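Periplasmic binding protein (Veillonella parvula, PDB 4OVK) probably captures a solute outside the cytoplasmic membrane and delivers it to an ABC importer, as periplasmic binding proteins of its family do. Local coordinates at residues V114-K117 and L118-G122; V105-W108 and D109-E113; Q169-A172 and S173-P176; M289-M292 and G293-Q297. One frame throughout, in Å; residues are numbered along the deposited sequence.

Interaction 1 of 4, residues V114-K117 and L118-G122; sequences VAKK and LKELG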
loop_
_atom_site.group_PDB
_atom_site.type_symbol
_atom_site.label_atom_id
_atom_site.label_comp_id
_atom_site.label_asym_id
_atom_site.label_seq_id
_atom_site.Cartn_x
_atom_site.Cartn_y
_atom_site.Cartn_z
ATOM N N VAL A 114 16.315 -17.103 9.464
ATOM C CA VAL A 114 17.021 -16.177 8.574
ATOM C C VAL A 114 17.819 -15.178 9.425
ATOM O O VAL A 114 18.996 -14.944 9.173
ATOM C CB VAL A 114 16.058 -15.435 7.617
ATOM C CG1 VAL A 114 16.809 -14.415 6.762
ATOM C CG2 VAL A 114 15.298 -16.409 6.729
ATOM N N ALA A 115 17.179 -14.596 10.441
ATOM C CA ALA A 115 17.871 -13.694 11.364
ATOM C C ALA A 115 19.127 -14.341 11.945
ATOM O O ALA A 115 20.195 -13.739 11.972
ATOM C CB ALA A 115 16.953 -13.279 12.497
ATOM N N LYS A 116 18.982 -15.568 12.413
ATOM C CA LYS A 116 20.088 -16.279 13.052
ATOM C C LYS A 116 21.246 -16.562 12.085
ATOM O O LYS A 116 22.417 -16.379 12.442
ATOM C CB LYS A 116 19.574 -17.575 13.669
ATOM C CG LYS A 116 20.613 -18.354 14.465
ATOM C CD LYS A 116 19.983 -19.605 15.054
ATOM C CE LYS A 116 21.014 -20.496 15.719
ATOM N NZ LYS A 116 20.434 -21.825 16.043
ATOM N N LYS A 117 20.924 -17.008 10.874
ATOM C CA LYS A 117 21.951 -17.297 9.883
ATOM C C LYS A 117 22.637 -16.002 9.458
ATOM O O LYS A 117 23.862 -15.959 9.341
ATOM C CB LYS A 117 21.388 -18.037 8.669
ATOM C CG LYS A 117 22.406 -18.326 7.565
ATOM C CD LYS A 117 23.706 -18.997 8.035
ATOM C CE LYS A 117 23.493 -20.455 8.415
ATOM N NZ LYS A 117 24.600 -21.035 9.242
ATOM N N LEU A 118 21.857 -14.943 9.246
ATOM C CA LEU A 118 22.446 -13.668 8.873
ATOM C C LEU A 118 23.435 -13.192 9.949
ATOM O O LEU A 118 24.524 -12.731 9.622
ATOM C CB LEU A 118 21.364 -12.614 8.613
ATOM C CG LEU A 118 20.627 -12.788 7.282
ATOM C CD1 LEU A 118 19.517 -11.744 7.181
ATOM C CD2 LEU A 118 21.579 -12.688 6.103
ATOM N N LYS A 119 23.049 -13.330 11.218
ATOM C CA LYS A 119 23.889 -12.927 12.348
ATOM C C LYS A 119 25.200 -13.712 12.337
ATOM O O LYS A 119 26.274 -13.154 12.575
ATOM C CB LYS A 119 23.148 -13.157 13.674
ATOM C CG LYS A 119 23.843 -12.597 14.921
ATOM C CD LYS A 119 22.964 -12.805 16.151
ATOM C CE LYS A 119 23.677 -12.482 17.454
ATOM N NZ LYS A 119 23.711 -11.022 17.726
ATOM N N GLU A 120 25.098 -15.003 12.032
ATOM C CA GLU A 120 26.264 -15.880 11.921
ATOM C C GLU A 120 27.192 -15.424 10.782
ATOM O O GLU A 120 28.401 -15.637 10.828
ATOM C CB GLU A 120 25.801 -17.344 11.767
ATOM C CG GLU A 120 25.136 -17.883 13.040
ATOM C CD GLU A 120 24.330 -19.179 12.873
ATOM O OE1 GLU A 120 24.160 -19.704 11.749
ATOM O OE2 GLU A 120 23.848 -19.681 13.909
ATOM N N LEU A 121 26.618 -14.758 9.784
ATOM C CA LEU A 121 27.383 -14.198 8.668
ATOM C C LEU A 121 27.818 -12.747 8.894
ATOM O O LEU A 121 28.393 -12.132 8.005
ATOM C CB LEU A 121 26.556 -14.313 7.379
ATOM C CG LEU A 121 26.290 -15.755 6.939
ATOM C CD1 LEU A 121 25.235 -15.798 5.846
ATOM C CD2 LEU A 121 27.577 -16.415 6.467
ATOM N N GLY A 122 27.539 -12.209 10.077
ATOM C CA GLY A 122 27.928 -10.848 10.426
ATOM C C GLY A 122 27.008 -9.784 9.842
ATOM O O GLY A 122 27.410 -8.631 9.696
#
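Lys117 and Glu120 are joined by a salt bridge on the exposed flank of helix 112-120, with NZ of Lys117 2.9 Å from OE1 of Glu120 and meeting that oxygen nearly along its C-O bond. The lysine gets there by folding: the chain bends at chi2 (51°) and chi3 (72°), which curls the ammonium round to Glu120, three residues on, and across the glutamate at about a right angle. The other carboxylate oxygen faces Lys116, whose extended chain passes with CE 3.5 Å from OE2 of Glu120. Lys116 NZ stays 4.6 Å from Glu120 OE2, beyond a salt bridge, though the opposite charges probably still attract. On the inner side Val114 and Leu118 lie side by side, CG1 of the valine 3.8 Å from CD1 of the leucine. This amphipathic helix is the crossover of a beta-alpha-beta unit between parallel strands 104-108 and 125-128. Accordingly Val114 and Leu118 turn inward, where Val114 packs on Ile107, Leu118 on Val105, and both on Phe94. Beneath the side chains run i to i+4 backbone bonds, such as that from Leu118 N to Val114 O (2.9 Å). The bond from Leu121 N to Lys117 O is weak, and the helix closes in a Schellman motif at Gly122, where a positive phi of 79° suits glycine.

Interaction 2 of 4, residues V105-W108 and D109-E113; sequences VIIW and DYQPE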
loop_
_atom_site.group_PDB
_atom_site.type_symbol
_atom_site.label_atom_id
_atom_site.label_comp_id
_atom_site.label_asym_id
_atom_site.label_seq_id
_atom_site.Cartn_x
_atom_site.Cartn_y
_atom_site.Cartn_z
ATOM N N VAL A 105 19.490 -5.939 7.086
ATOM C CA VAL A 105 18.459 -6.523 6.253
ATOM C C VAL A 105 17.138 -6.477 7.008
ATOM O O VAL A 105 17.052 -6.868 8.176
ATOM C CB VAL A 105 18.792 -7.992 5.896
ATOM C CG1 VAL A 105 17.769 -8.569 4.915
ATOM C CG2 VAL A 105 20.192 -8.066 5.311
ATOM N N ILE A 106 16.097 -6.015 6.324
ATOM C CA ILE A 106 14.749 -6.039 6.877
ATOM C C ILE A 106 14.144 -7.373 6.466
ATOM O O ILE A 106 14.118 -7.699 5.272
ATOM C CB ILE A 106 13.881 -4.877 6.331
ATOM C CG1 ILE A 106 14.633 -3.536 6.400
ATOM C CG2 ILE A 106 12.554 -4.798 7.077
ATOM C CD1 ILE A 106 15.077 -3.116 7.786
ATOM N N ILE A 107 13.658 -8.131 7.449
ATOM C CA ILE A 107 13.022 -9.428 7.223
ATOM C C ILE A 107 11.675 -9.475 7.939
ATOM O O ILE A 107 11.300 -8.537 8.631
ATOM C CB ILE A 107 13.908 -10.602 7.704
ATOM C CG1 ILE A 107 14.163 -10.529 9.215
ATOM C CG2 ILE A 107 15.219 -10.630 6.930
ATOM C CD1 ILE A 107 14.882 -11.752 9.762
ATOM N N TRP A 108 10.966 -10.586 7.776
ATOM C CA TRP A 108 9.692 -10.821 8.450
ATOM C C TRP A 108 9.878 -11.480 9.810
ATOM O O TRP A 108 10.817 -12.265 10.013
ATOM C CB TRP A 108 8.816 -11.738 7.623
ATOM C CG TRP A 108 8.229 -11.141 6.386
ATOM C CD1 TRP A 108 8.423 -11.569 5.108
ATOM C CD2 TRP A 108 7.330 -10.031 6.306
ATOM N NE1 TRP A 108 7.702 -10.800 4.237
ATOM C CE2 TRP A 108 7.026 -9.842 4.943
ATOM C CE3 TRP A 108 6.753 -9.174 7.252
ATOM C CZ2 TRP A 108 6.167 -8.838 4.501
ATOM C CZ3 TRP A 108 5.900 -8.164 6.804
ATOM C CH2 TRP A 108 5.617 -8.012 5.445
ATOM N N ASP A 109 8.945 -11.192 10.715
ATOM C CA ASP A 109 8.924 -11.808 12.053
ATOM C C ASP A 109 8.901 -13.336 12.030
ATOM O O ASP A 109 9.458 -13.973 12.928
ATOM C CB ASP A 109 7.756 -11.269 12.887
ATOM C CG ASP A 109 6.404 -11.482 12.235
ATOM O OD1 ASP A 109 6.329 -11.936 11.073
ATOM O OD2 ASP A 109 5.402 -11.176 12.903
ATOM N N TYR A 110 8.290 -13.916 11.002
ATOM C CA TYR A 110 8.220 -15.369 10.862
ATOM C C TYR A 110 9.472 -16.013 10.255
ATOM O O TYR A 110 9.436 -17.194 9.914
ATOM C CB TYR A 110 6.962 -15.789 10.067
ATOM C CG TYR A 110 6.940 -15.409 8.591
ATOM C CD1 TYR A 110 7.567 -16.206 7.629
ATOM C CD2 TYR A 110 6.264 -14.273 8.156
ATOM C CE1 TYR A 110 7.542 -15.868 6.290
ATOM C CE2 TYR A 110 6.228 -13.932 6.812
ATOM C CZ TYR A 110 6.873 -14.731 5.888
ATOM O OH TYR A 110 6.848 -14.400 4.557
ATOM N N GLN A 111 10.576 -15.266 10.165
ATOM C CA GLN A 111 11.840 -15.781 9.624
ATOM C C GLN A 111 12.992 -15.770 10.647
ATOM O O GLN A 111 14.087 -15.301 10.336
ATOM C CB GLN A 111 12.256 -14.945 8.398
ATOM C CG GLN A 111 11.264 -14.962 7.245
ATOM C CD GLN A 111 11.728 -14.134 6.064
ATOM O OE1 GLN A 111 11.705 -12.892 6.092
ATOM N NE2 GLN A 111 12.142 -14.813 5.009
ATOM N N PRO A 112 12.768 -16.300 11.866
ATOM C CA PRO A 112 13.834 -16.216 12.862
ATOM C C PRO A 112 15.104 -16.976 12.451
ATOM O O PRO A 112 16.204 -16.558 12.809
ATOM C CB PRO A 112 13.199 -16.835 14.116
ATOM C CG PRO A 112 12.140 -17.743 13.596
ATOM C CD PRO A 112 11.611 -17.062 12.362
ATOM N N GLU A 113 14.951 -18.058 11.691
ATOM C CA GLU A 113 16.109 -18.820 11.200
ATOM C C GLU A 113 16.963 -17.993 10.226
ATOM O O GLU A 113 18.188 -18.157 10.181
ATOM C CB GLU A 113 15.678 -20.164 10.575
ATOM C CG GLU A 113 15.092 -20.110 9.157
ATOM C CD GLU A 113 13.682 -19.523 9.073
ATOM O OE1 GLU A 113 13.098 -19.166 10.118
ATOM O OE2 GLU A 113 13.148 -19.419 7.944
#
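Trp108 takes part in both hydrogen bonds of this turn, once through its N-H and once through its carbonyl. The N-H points at OE1 of Gln111, 2.9 Å from Trp108 N, in a nearly straight bond (168°) that lies in the amide's carbonyl plane on a lone pair. Glutamine suits the place because its chain is long enough to reach back to the strand end, and its NE2 makes a weak bond to the carbonyl of Phe90. In return Gln111 N donates to Trp108 O at 3.0 Å, approaching from above the carbonyl plane and closing a type I beta turn.

Among the aromatics, the five-membered ring of Trp108 and the Tyr110 ring lie at 13° to each other, yet are offset so far that little of one covers the other. CB of Trp108 instead sits over the tyrosine face in a CH-pi contact, 3.9 Å from the Tyr110 ring centroid. Phe90 adds an edge-to-face partner for the indole, whose NE1 is buried with no partner in the model.

With Gln111 at the N-cap position of helix 112-120, this is the strand-to-helix turn of a beta-alpha-beta unit, at the carboxyl end of a parallel strand.

Interaction 3 of 4, residues Q169-A172 and S173-P176; sequences QKNA and SALP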
loop_
_atom_site.group_PDB
_atom_site.type_symbol
_atom_site.label_atom_id
_atom_site.label_comp_id
_atom_site.label_asym_id
_atom_site.label_seq_id
_atom_site.Cartn_x
_atom_site.Cartn_y
_atom_site.Cartn_z
ATOM N N GLN A 169 -13.314 10.906 13.843
ATOM C CA GLN A 169 -14.158 12.004 14.299
ATOM C C GLN A 169 -15.320 12.145 13.326
ATOM O O GLN A 169 -16.437 12.318 13.739
ATOM C CB GLN A 169 -13.365 13.310 14.402
ATOM C CG GLN A 169 -14.064 14.424 15.174
ATOM C CD GLN A 169 -15.080 15.194 14.341
ATOM O OE1 GLN A 169 -14.923 15.358 13.123
ATOM N NE2 GLN A 169 -16.130 15.672 14.997
ATOM N N LYS A 170 -15.049 12.038 12.030
ATOM C CA LYS A 170 -16.131 12.067 11.047
ATOM C C LYS A 170 -17.124 10.928 11.287
ATOM O O LYS A 170 -18.324 11.090 11.069
ATOM C CB LYS A 170 -15.582 12.015 9.622
ATOM C CG LYS A 170 -14.846 13.274 9.200
ATOM C CD LYS A 170 -15.778 14.461 9.031
ATOM C CE LYS A 170 -15.003 15.694 8.593
ATOM N NZ LYS A 170 -15.910 16.835 8.319
ATOM N N ASN A 171 -16.622 9.781 11.729
ATOM C CA ASN A 171 -17.470 8.663 12.135
ATOM C C ASN A 171 -18.526 8.279 11.090
ATOM O O ASN A 171 -19.696 8.063 11.422
ATOM C CB ASN A 171 -18.137 8.989 13.479
ATOM C CG ASN A 171 -18.686 7.758 14.180
ATOM O OD1 ASN A 171 -18.245 6.634 13.941
ATOM N ND2 ASN A 171 -19.659 7.967 15.043
ATOM N N ALA A 172 -18.086 8.154 9.838
ATOM C CA ALA A 172 -18.985 7.864 8.711
ATOM C C ALA A 172 -19.621 6.477 8.795
ATOM O O ALA A 172 -20.637 6.232 8.171
ATOM C CB ALA A 172 -18.236 8.013 7.390
ATOM N N SER A 173 -19.030 5.563 9.567
ATOM C CA SER A 173 -19.599 4.221 9.694
ATOM C C SER A 173 -20.936 4.245 10.414
ATOM O O SER A 173 -21.702 3.286 10.329
ATOM C CB SER A 173 -18.637 3.284 10.425
ATOM O OG SER A 173 -18.349 3.778 11.707
ATOM N N ALA A 174 -21.217 5.340 11.123
ATOM C CA ALA A 174 -22.455 5.480 11.865
ATOM C C ALA A 174 -23.609 6.008 11.001
ATOM O O ALA A 174 -24.753 6.006 11.442
ATOM C CB ALA A 174 -22.235 6.400 13.062
ATOM N N LEU A 175 -23.324 6.449 9.779
ATOM C CA LEU A 175 -24.366 7.021 8.925
ATOM C C LEU A 175 -25.372 5.960 8.489
ATOM O O LEU A 175 -25.034 4.786 8.320
ATOM C CB LEU A 175 -23.772 7.697 7.683
ATOM C CG LEU A 175 -22.900 8.936 7.907
ATOM C CD1 LEU A 175 -22.120 9.284 6.640
ATOM C CD2 LEU A 175 -23.727 10.124 8.382
ATOM N N PRO A 176 -26.623 6.370 8.316
ATOM C CA PRO A 176 -27.651 5.476 7.789
ATOM C C PRO A 176 -27.623 5.427 6.253
ATOM O O PRO A 176 -27.064 6.321 5.624
ATOM C CB PRO A 176 -28.937 6.119 8.292
ATOM C CG PRO A 176 -28.629 7.584 8.356
ATOM C CD PRO A 176 -27.149 7.718 8.606
#
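Leu175 closes over Ala172 on the packed side of this turn. Its CG lies beside its own backbone N, opposite the carbonyl carbon (chi1 -65°), and this carries the isobutyl group back along the preceding residues: Leu175 CG is 3.5 Å from Ala172 O, and Leu175 CD1 is 4.2 Å from Ala172 CB. The short methyl of Ala172 fits the buried inner side and also reaches Phe301. Leu175 also packs on Thr300 and Gln297. Cutting the isobutyl group of Leu175 back to the methyl of an alanine is likely to open a gap between Ala172 and these two residues. The backbone is held by two bonds, Ala174 N to Asn171 O and Leu175 N to Ala172 O, each 3.1 Å long. They are fairly straight at the hydrogen, yet each donor stands above the carbonyl plane, as the tight winding dictates.

The other side is looser and more exposed. The Asn171 amide rests near Ala174, with ND2 3.6 Å from Ala174 CB, and its OD1 stands 3.6 Å from Ser173 OG. Asparagine is well placed where the long helix 150-170 ends, since it tolerates the positive phi (51°) of the first residue to leave helical geometry. What follows is a short 3-10 turn of i to i+3 bonds, a compact link from the helix end into the loop that leads to strand 180-184.

Interaction 4 of 4, residues M289-M292 and G293-Q297; sequences MKWM and GQLIQ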
loop_
_atom_site.group_PDB
_atom_site.type_symbol
_atom_site.label_atom_id
_atom_site.label_comp_id
_atom_site.label_asym_id
_atom_site.label_seq_id
_atom_site.Cartn_x
_atom_site.Cartn_y
_atom_site.Cartn_z
HETATM N N MSE A 289 -7.499 6.704 1.788
HETATM C CA MSE A 289 -8.708 6.896 2.599
HETATM C C MSE A 289 -9.452 8.147 2.158
HETATM O O MSE A 289 -10.692 8.175 2.068
HETATM C CB MSE A 289 -8.330 6.996 4.075
HETATM C CG MSE A 289 -7.752 5.689 4.554
HETATM SE SE MSE A 289 -9.213 4.457 4.960
HETATM C CE MSE A 289 -8.431 4.070 6.728
ATOM N N LYS A 290 -8.693 9.179 1.826
ATOM C CA LYS A 290 -9.276 10.417 1.329
ATOM C C LYS A 290 -9.966 10.259 -0.027
ATOM O O LYS A 290 -11.059 10.798 -0.221
ATOM C CB LYS A 290 -8.242 11.528 1.309
ATOM C CG LYS A 290 -8.044 12.107 2.703
ATOM C CD LYS A 290 -7.012 13.209 2.772
ATOM C CE LYS A 290 -7.216 13.979 4.073
ATOM N NZ LYS A 290 -6.273 15.113 4.266
ATOM N N TRP A 291 -9.366 9.485 -0.924
ATOM C CA TRP A 291 -9.976 9.172 -2.211
ATOM C C TRP A 291 -11.305 8.430 -2.003
ATOM O O TRP A 291 -12.333 8.830 -2.564
ATOM C CB TRP A 291 -9.004 8.367 -3.070
ATOM C CG TRP A 291 -9.488 8.005 -4.416
ATOM C CD1 TRP A 291 -9.536 8.816 -5.516
ATOM C CD2 TRP A 291 -9.987 6.733 -4.831
ATOM N NE1 TRP A 291 -10.047 8.128 -6.586
ATOM C CE2 TRP A 291 -10.319 6.840 -6.192
ATOM C CE3 TRP A 291 -10.181 5.509 -4.185
ATOM C CZ2 TRP A 291 -10.837 5.771 -6.912
ATOM C CZ3 TRP A 291 -10.698 4.455 -4.896
ATOM C CH2 TRP A 291 -10.999 4.583 -6.253
HETATM N N MSE A 292 -11.291 7.384 -1.178
HETATM C CA MSE A 292 -12.483 6.569 -0.942
HETATM C C MSE A 292 -13.574 7.376 -0.293
HETATM O O MSE A 292 -14.743 7.270 -0.672
HETATM C CB MSE A 292 -12.147 5.374 -0.051
HETATM C CG MSE A 292 -11.227 4.422 -0.807
HETATM SE SE MSE A 292 -10.878 2.840 0.297
HETATM C CE MSE A 292 -12.761 2.344 0.544
ATOM N N GLY A 293 -13.209 8.183 0.693
ATOM C CA GLY A 293 -14.188 9.037 1.390
ATOM C C GLY A 293 -14.976 9.921 0.440
ATOM O O GLY A 293 -16.212 10.052 0.541
ATOM N N GLN A 294 -14.272 10.533 -0.496
ATOM C CA GLN A 294 -14.947 11.406 -1.443
ATOM C C GLN A 294 -15.767 10.663 -2.507
ATOM O O GLN A 294 -16.669 11.249 -3.078
ATOM C CB GLN A 294 -13.990 12.419 -2.052
ATOM C CG GLN A 294 -13.656 13.483 -1.030
ATOM C CD GLN A 294 -12.860 14.643 -1.568
ATOM O OE1 GLN A 294 -12.123 14.519 -2.553
ATOM N NE2 GLN A 294 -12.986 15.791 -0.896
ATOM N N LEU A 295 -15.459 9.392 -2.762
ATOM C CA LEU A 295 -16.312 8.566 -3.612
ATOM C C LEU A 295 -17.574 8.157 -2.872
ATOM O O LEU A 295 -18.652 8.203 -3.423
ATOM C CB LEU A 295 -15.600 7.290 -4.070
ATOM C CG LEU A 295 -14.466 7.415 -5.078
ATOM C CD1 LEU A 295 -13.921 6.022 -5.385
ATOM C CD2 LEU A 295 -14.941 8.126 -6.327
ATOM N N ILE A 296 -17.429 7.757 -1.613
ATOM C CA ILE A 296 -18.513 7.071 -0.907
ATOM C C ILE A 296 -19.440 8.052 -0.163
ATOM O O ILE A 296 -20.672 7.947 -0.277
ATOM C CB ILE A 296 -17.936 5.988 0.027
ATOM C CG1 ILE A 296 -17.145 4.965 -0.810
ATOM C CG2 ILE A 296 -19.057 5.329 0.824
ATOM C CD1 ILE A 296 -16.327 3.965 -0.018
ATOM N N GLN A 297 -18.857 8.995 0.581
ATOM C CA GLN A 297 -19.621 9.995 1.336
ATOM C C GLN A 297 -19.076 11.399 1.096
ATOM O O GLN A 297 -18.536 12.018 2.011
ATOM C CB GLN A 297 -19.573 9.700 2.838
ATOM C CG GLN A 297 -20.177 8.371 3.240
ATOM C CD GLN A 297 -21.694 8.326 3.147
ATOM O OE1 GLN A 297 -22.372 9.330 2.874
ATOM N NE2 GLN A 297 -22.239 7.153 3.405
#
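Trp291 receives a methyl of Leu295, one turn further along helix 285-296, on the face of its indole. Followed outward from the backbone, Leu295 has CB 3.5 Å from Met292 O, then CG 3.6 Å from Trp291 O, and finally CD1 over the six-membered ring. That Leu295 methyl lies 3.4 Å from the centroid of the Trp291 six-membered ring and only 16° off its normal, a close CH-pi contact, with Trp291 CH2 its nearest atom. The indole is brought there because CG lies opposite the backbone N (chi1 -179°), which sends the ring outward and leaning toward the following turn, where Leu295 meets it. Two broad apolar side chains spaced i to i+4 thus share one buried stripe of helix 285-296, which is packed by helices 150-170, 197-204 and 306-318. Trp291 itself also packs on Pro272, Leu306 and the ring of Phe341. A serine in place of Trp291 would probably leave the Leu295 methyl without its aromatic platform and open a gap toward Phe341. The selenomethionines Met289 and Met292 pack on Met201 of helix 197-204. Regular backbone bonds hold the turns, among them Gly293 N to Met289 O (2.9 Å) and Ile296 N to Met292 O (2.9 Å). Toward the flank, Lys290 forms a salt bridge with Asp309, while Gln294 NE2 is held by the carbonyls of Phe301 and Tyr304.

How the interactions relate
Along the chain the order is interaction 2, then 1, 3 and 4, and in space they form two pairs. Interactions 1 and 2 have centres about 10 Å apart and share helix 112-120; together they make up the first strand, turn and helix of a beta-alpha-beta unit completed by strand 125-128. Interactions 3 and 4, centres about 13 Å apart, lie at the C-terminal ends of helices 150-170 and 285-296; the residues that follow them meet, Leu175 CD1 packing 3.6 Å from Gln297 CD. The pairs are far apart: about 48 Å separates the centres of 1 and 3. The chain carries two parallel four-stranded sheets, consistent with the two-lobed architecture of periplasmic binding proteins.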